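Local coordinates for protein PncC family amidohydrolase (Enterobacter asburiae, PDB 6L19) that probably hydrolyses the amide of nicotinamide mononucleotide to give nicotinic acid mononucleotide and ammonia, as in other PncC amidohydrolases, at residues Ser35-Lys40 against Glu152-Phe157; Ala20-Asp25 against Glu161-Leu166. The protein carries 3 engineered substitutions. All blocks are in the same frame, centred on the assembly; numbering follows the deposited sequence.

Overall arrangement
Both contacts use helix 147-165, so they illustrate how one long helix changes its chemistry along its length in an alpha/beta fold. Contact 1 takes an earlier part of the helix and sets it against the glycine-rich loop leading from strand 30-35 into helix 40-46; it is mostly buried, and methyl and methylene carbons make the closest touches. Contact 2 takes the end of the same helix and pairs it with helix 12-25, farther from the chain centre and only partly buried. There, leucine packing is joined by a lysine bound to a backbone carbonyl. The two centres lie about 18 Å apart, and their helix segments, 152-157 and 161-166, follow one another closely in the sequence.

Contact 1 (Ser35-Lys40 against Glu152-Phe157); sequences SCTGGK and EKAVHF
The loop 35-40 comes nearest to helix 147-165 where the CA atoms of Lys40 and Val155 lie 7.0 Å apart, at the last residue of a type I' turn running from Thr37 to Lys40 and closed by a 3.1 Å bond from Lys40 N to Thr37 O. Gly38 and Gly39 take the two middle places of that turn with positive phi, and Gly39 also serves as the N-cap of helix 40-46. The turn thereby presents Thr37 and Lys40 side by side to the helix. Val155 answers both with a single branch: its CG2 sits 3.8 Å from Lys40 CB and 4.0 Å from Thr37 CG2. The same threonine methyl also meets Ala154 CB at 3.9 Å, so it bears on two successive residues of the helix. A chi1 of 50° places Thr37 OG1 between its backbone N and carbonyl carbon and swings CG2 toward the helix, so that the hydroxyl and methyl branches serve different partners. The hydroxyl is hydrogen-bonded to Glu34 OE1, on the strand that feeds the loop. Lys40 is likewise divided, since its CB packs inward while the rest of the chain bends at chi2 and chi4 and leads its NZ away; it also packs on Val43 of the second subunit. Ala154 also touches Phe128 of strand 125-132, so the helix bridges sheet and loop. The join between the two segments is apolar, made by van der Waals contact of methyl and methylene carbons, and the hydroxyl's bond to Glu34 is consistent with holding chi1, and so with keeping CG2 against the helix.

Contact 2 (Ala20-Asp25 against Glu161-Leu166); sequences ASKLTD and ELLAAL
Leu166 O, at the first residue beyond helix 147-165, receives the ammonium group of Lys22 in a 2.8 Å hydrogen bond from NZ, with CD and CE of the same lysine each 3.4 Å from the oxygen. This is helix-helix packing in an alpha/beta fold, in which helix 12-25 meets the end of helix 147-165 beside strand 104-110. NZ lies 17° from the carbonyl plane, at a C=O...N angle of 143°. A positive charge at a helix C-terminus would be expected to suit the partial negative charge there. The lysine gets to that end by bending at chi2 (-81°), and its stem remains in use: CG touches Leu163 CD1 at 3.9 Å, the two side chains crossing nearly at right angles. Leu23 continues inward to Ile104, which Leu162 also touches, while Leu166 packs on Leu19. The second apolar touch between the segments joins these two leucines, again with the chains roughly perpendicular: Leu23 CD2 meets Leu166 CD1 at 4.1 Å.

Contact 1 (Ser35-Lys40 against Glu152-Phe157)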
loop_
_atom_site.group_PDB
_atom_site.type_symbol
_atom_site.label_atom_id
_atom_site.label_comp_id
_atom_site.label_asym_id
_atom_site.label_seq_id
_atom_site.Cartn_x
_atom_site.Cartn_y
_atom_site.Cartn_z
ATOM N N SER A 35 4.107 -0.138 -8.018
ATOM C CA SER A 35 5.301 0.692 -8.145
ATOM C C SER A 35 5.062 1.685 -9.275
ATOM O O SER A 35 5.636 1.552 -10.373
ATOM C CB SER A 35 6.546 -0.136 -8.398
ATOM O OG SER A 35 7.628 0.757 -8.602
ATOM N N CYS A 36 4.253 2.695 -8.971
ATOM C CA CYS A 36 3.797 3.644 -9.971
ATOM C C CYS A 36 2.576 4.364 -9.415
ATOM O O CYS A 36 2.513 5.596 -9.392
ATOM C CB CYS A 36 3.478 2.887 -11.267
ATOM S SG CYS A 36 2.689 3.700 -12.520
ATOM N N THR A 37 1.611 3.591 -8.930
ATOM C CA THR A 37 0.320 4.126 -8.523
ATOM C C THR A 37 0.272 4.599 -7.065
ATOM O O THR A 37 -0.767 5.104 -6.634
ATOM C CB THR A 37 -0.747 3.079 -8.791
ATOM O OG1 THR A 37 -0.325 1.842 -8.227
ATOM C CG2 THR A 37 -0.915 2.890 -10.317
ATOM N N GLY A 38 1.360 4.454 -6.303
ATOM C CA GLY A 38 1.492 5.075 -4.989
ATOM C C GLY A 38 0.552 4.586 -3.900
ATOM O O GLY A 38 0.469 5.214 -2.836
ATOM N N GLY A 39 -0.140 3.470 -4.108
ATOM C CA GLY A 39 -1.114 2.976 -3.152
ATOM C C GLY A 39 -2.552 3.223 -3.548
ATOM O O GLY A 39 -3.464 2.752 -2.846
ATOM N N LYS A 40 -2.789 3.933 -4.659
ATOM C CA LYS A 40 -4.167 4.179 -5.075
ATOM C C LYS A 40 -4.912 2.879 -5.353
ATOM O O LYS A 40 -6.123 2.801 -5.114
ATOM C CB LYS A 40 -4.192 5.089 -6.303
ATOM C CG LYS A 40 -3.863 6.550 -5.967
ATOM C CD LYS A 40 -4.953 7.475 -6.415
ATOM C CE LYS A 40 -4.695 8.907 -5.945
ATOM N NZ LYS A 40 -5.833 9.368 -5.089
ATOM N N GLU A 152 -4.547 7.178 -12.390
ATOM C CA GLU A 152 -5.974 6.859 -12.372
ATOM C C GLU A 152 -6.310 5.795 -13.415
ATOM O O GLU A 152 -7.055 4.844 -13.134
ATOM C CB GLU A 152 -6.812 8.131 -12.602
ATOM C CG GLU A 152 -8.325 7.868 -12.601
ATOM C CD GLU A 152 -9.181 9.103 -12.930
ATOM O OE1 GLU A 152 -8.722 10.256 -12.719
ATOM O OE2 GLU A 152 -10.329 8.909 -13.404
ATOM N N LYS A 153 -5.758 5.933 -14.621
ATOM C CA LYS A 153 -6.039 4.975 -15.688
ATOM C C LYS A 153 -5.415 3.614 -15.406
ATOM O O LYS A 153 -6.009 2.570 -15.729
ATOM C CB LYS A 153 -5.514 5.508 -17.023
ATOM C CG LYS A 153 -6.265 6.729 -17.573
ATOM C CD LYS A 153 -5.303 7.547 -18.460
ATOM C CE LYS A 153 -6.048 8.454 -19.412
ATOM N NZ LYS A 153 -5.139 9.108 -20.402
ATOM N N ALA A 154 -4.199 3.610 -14.845
ATOM C CA ALA A 154 -3.535 2.357 -14.486
ATOM C C ALA A 154 -4.341 1.588 -13.446
ATOM O O ALA A 154 -4.530 0.373 -13.575
ATOM C CB ALA A 154 -2.119 2.641 -13.968
ATOM N N VAL A 155 -4.842 2.283 -12.418
ATOM C CA VAL A 155 -5.681 1.624 -11.418
ATOM C C VAL A 155 -6.925 1.031 -12.077
ATOM O O VAL A 155 -7.297 -0.122 -11.835
ATOM C CB VAL A 155 -6.068 2.606 -10.294
ATOM C CG1 VAL A 155 -7.172 2.011 -9.420
ATOM C CG2 VAL A 155 -4.864 3.013 -9.455
ATOM N N HIS A 156 -7.599 1.824 -12.908
ATOM C CA HIS A 156 -8.822 1.352 -13.553
ATOM C C HIS A 156 -8.537 0.151 -14.450
ATOM O O HIS A 156 -9.287 -0.834 -14.452
ATOM C CB HIS A 156 -9.435 2.508 -14.362
ATOM C CG HIS A 156 -10.813 2.241 -14.871
ATOM N ND1 HIS A 156 -11.057 1.543 -16.037
ATOM C CD2 HIS A 156 -12.027 2.599 -14.386
ATOM C CE1 HIS A 156 -12.362 1.467 -16.238
ATOM N NE2 HIS A 156 -12.973 2.091 -15.245
ATOM N N PHE A 157 -7.442 0.210 -15.208
ATOM C CA PHE A 157 -7.128 -0.870 -16.138
ATOM C C PHE A 157 -6.776 -2.156 -15.391
ATOM O O PHE A 157 -7.223 -3.246 -15.770
ATOM C CB PHE A 157 -5.985 -0.425 -17.047
ATOM C CG PHE A 157 -5.562 -1.450 -18.068
ATOM C CD1 PHE A 157 -6.306 -1.657 -19.221
ATOM C CD2 PHE A 157 -4.390 -2.167 -17.901
ATOM C CE1 PHE A 157 -5.898 -2.589 -20.188
ATOM C CE2 PHE A 157 -3.970 -3.086 -18.862
ATOM C CZ PHE A 157 -4.732 -3.302 -20.003
#

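Contact 2 (Ala20-Asp25 against Glu161-Leu166)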
loop_
_atom_site.group_PDB
_atom_site.type_symbol
_atom_site.label_atom_id
_atom_site.label_comp_id
_atom_site.label_asym_id
_atom_site.label_seq_id
_atom_site.Cartn_x
_atom_site.Cartn_y
_atom_site.Cartn_z
ATOM N N ALA A 20 -15.309 -7.720 -5.977
ATOM C CA ALA A 20 -15.593 -8.270 -4.651
ATOM C C ALA A 20 -16.522 -9.481 -4.737
ATOM O O ALA A 20 -16.300 -10.517 -4.093
ATOM C CB ALA A 20 -16.213 -7.183 -3.764
ATOM N N SER A 21 -17.575 -9.365 -5.536
ATOM C CA SER A 21 -18.534 -10.458 -5.643
ATOM C C SER A 21 -17.936 -11.646 -6.403
ATOM O O SER A 21 -18.107 -12.796 -5.986
ATOM C CB SER A 21 -19.824 -9.935 -6.291
ATOM O OG SER A 21 -20.448 -10.923 -7.082
ATOM N N LYS A 22 -17.196 -11.393 -7.495
ATOM C CA LYS A 22 -16.507 -12.489 -8.184
ATOM C C LYS A 22 -15.550 -13.227 -7.250
ATOM O O LYS A 22 -15.497 -14.459 -7.256
ATOM C CB LYS A 22 -15.734 -11.966 -9.395
ATOM C CG LYS A 22 -16.574 -11.644 -10.616
ATOM C CD LYS A 22 -16.903 -12.877 -11.406
ATOM C CE LYS A 22 -17.883 -12.553 -12.522
ATOM N NZ LYS A 22 -17.941 -13.643 -13.527
ATOM N N LEU A 23 -14.797 -12.489 -6.429
ATOM C CA LEU A 23 -13.784 -13.110 -5.577
ATOM C C LEU A 23 -14.414 -13.846 -4.399
ATOM O O LEU A 23 -14.047 -14.992 -4.104
ATOM C CB LEU A 23 -12.801 -12.050 -5.074
ATOM C CG LEU A 23 -11.950 -11.367 -6.159
ATOM C CD1 LEU A 23 -11.223 -10.136 -5.593
ATOM C CD2 LEU A 23 -10.968 -12.339 -6.783
ATOM N N THR A 24 -15.332 -13.190 -3.682
ATOM C CA THR A 24 -15.921 -13.836 -2.514
ATOM C C THR A 24 -16.736 -15.062 -2.905
ATOM O O THR A 24 -16.822 -16.013 -2.125
ATOM C CB THR A 24 -16.787 -12.855 -1.710
ATOM O OG1 THR A 24 -17.815 -12.314 -2.548
ATOM C CG2 THR A 24 -15.939 -11.744 -1.126
ATOM N N ASP A 25 -17.296 -15.084 -4.119
ATOM C CA ASP A 25 -18.029 -16.268 -4.567
ATOM C C ASP A 25 -17.182 -17.537 -4.463
ATOM O O ASP A 25 -17.698 -18.615 -4.139
ATOM C CB ASP A 25 -18.510 -16.081 -6.012
ATOM C CG ASP A 25 -19.819 -15.285 -6.111
ATOM O OD1 ASP A 25 -20.427 -14.968 -5.066
ATOM O OD2 ASP A 25 -20.232 -14.961 -7.248
ATOM N N GLU A 161 -9.182 -5.360 -16.192
ATOM C CA GLU A 161 -8.620 -6.561 -16.808
ATOM C C GLU A 161 -8.777 -7.782 -15.910
ATOM O O GLU A 161 -9.034 -8.886 -16.407
ATOM C CB GLU A 161 -7.145 -6.356 -17.153
ATOM C CG GLU A 161 -6.932 -5.533 -18.400
ATOM C CD GLU A 161 -7.330 -6.286 -19.666
ATOM O OE1 GLU A 161 -6.738 -7.351 -19.950
ATOM O OE2 GLU A 161 -8.243 -5.809 -20.368
ATOM N N LEU A 162 -8.600 -7.624 -14.596
ATOM C CA LEU A 162 -8.834 -8.760 -13.708
ATOM C C LEU A 162 -10.291 -9.192 -13.785
ATOM O O LEU A 162 -10.586 -10.380 -13.930
ATOM C CB LEU A 162 -8.451 -8.427 -12.261
ATOM C CG LEU A 162 -8.715 -9.568 -11.267
ATOM C CD1 LEU A 162 -8.055 -10.901 -11.742
ATOM C CD2 LEU A 162 -8.252 -9.206 -9.841
ATOM N N LEU A 163 -11.218 -8.230 -13.728
ATOM C CA LEU A 163 -12.635 -8.567 -13.834
ATOM C C LEU A 163 -12.938 -9.244 -15.171
ATOM O O LEU A 163 -13.707 -10.213 -15.223
ATOM C CB LEU A 163 -13.488 -7.309 -13.638
ATOM C CG LEU A 163 -14.999 -7.459 -13.430
ATOM C CD1 LEU A 163 -15.326 -8.248 -12.164
ATOM C CD2 LEU A 163 -15.656 -6.079 -13.393
ATOM N N ALA A 164 -12.310 -8.777 -16.254
ATOM C CA ALA A 164 -12.489 -9.421 -17.554
ATOM C C ALA A 164 -11.998 -10.866 -17.538
ATOM O O ALA A 164 -12.665 -11.765 -18.062
ATOM C CB ALA A 164 -11.755 -8.636 -18.637
ATOM N N ALA A 165 -10.812 -11.099 -16.965
ATOM C CA ALA A 165 -10.258 -12.448 -16.865
ATOM C C ALA A 165 -11.165 -13.396 -16.093
ATOM O O ALA A 165 -11.097 -14.608 -16.302
ATOM C CB ALA A 165 -8.885 -12.403 -16.194
ATOM N N LEU A 166 -12.015 -12.877 -15.208
ATOM C CA LEU A 166 -12.884 -13.704 -14.386
ATOM C C LEU A 166 -14.334 -13.695 -14.872
ATOM O O LEU A 166 -15.240 -14.040 -14.108
ATOM C CB LEU A 166 -12.815 -13.240 -12.933
ATOM C CG LEU A 166 -11.458 -13.244 -12.235
ATOM C CD1 LEU A 166 -11.560 -12.602 -10.861
ATOM C CD2 LEU A 166 -10.961 -14.660 -12.105
#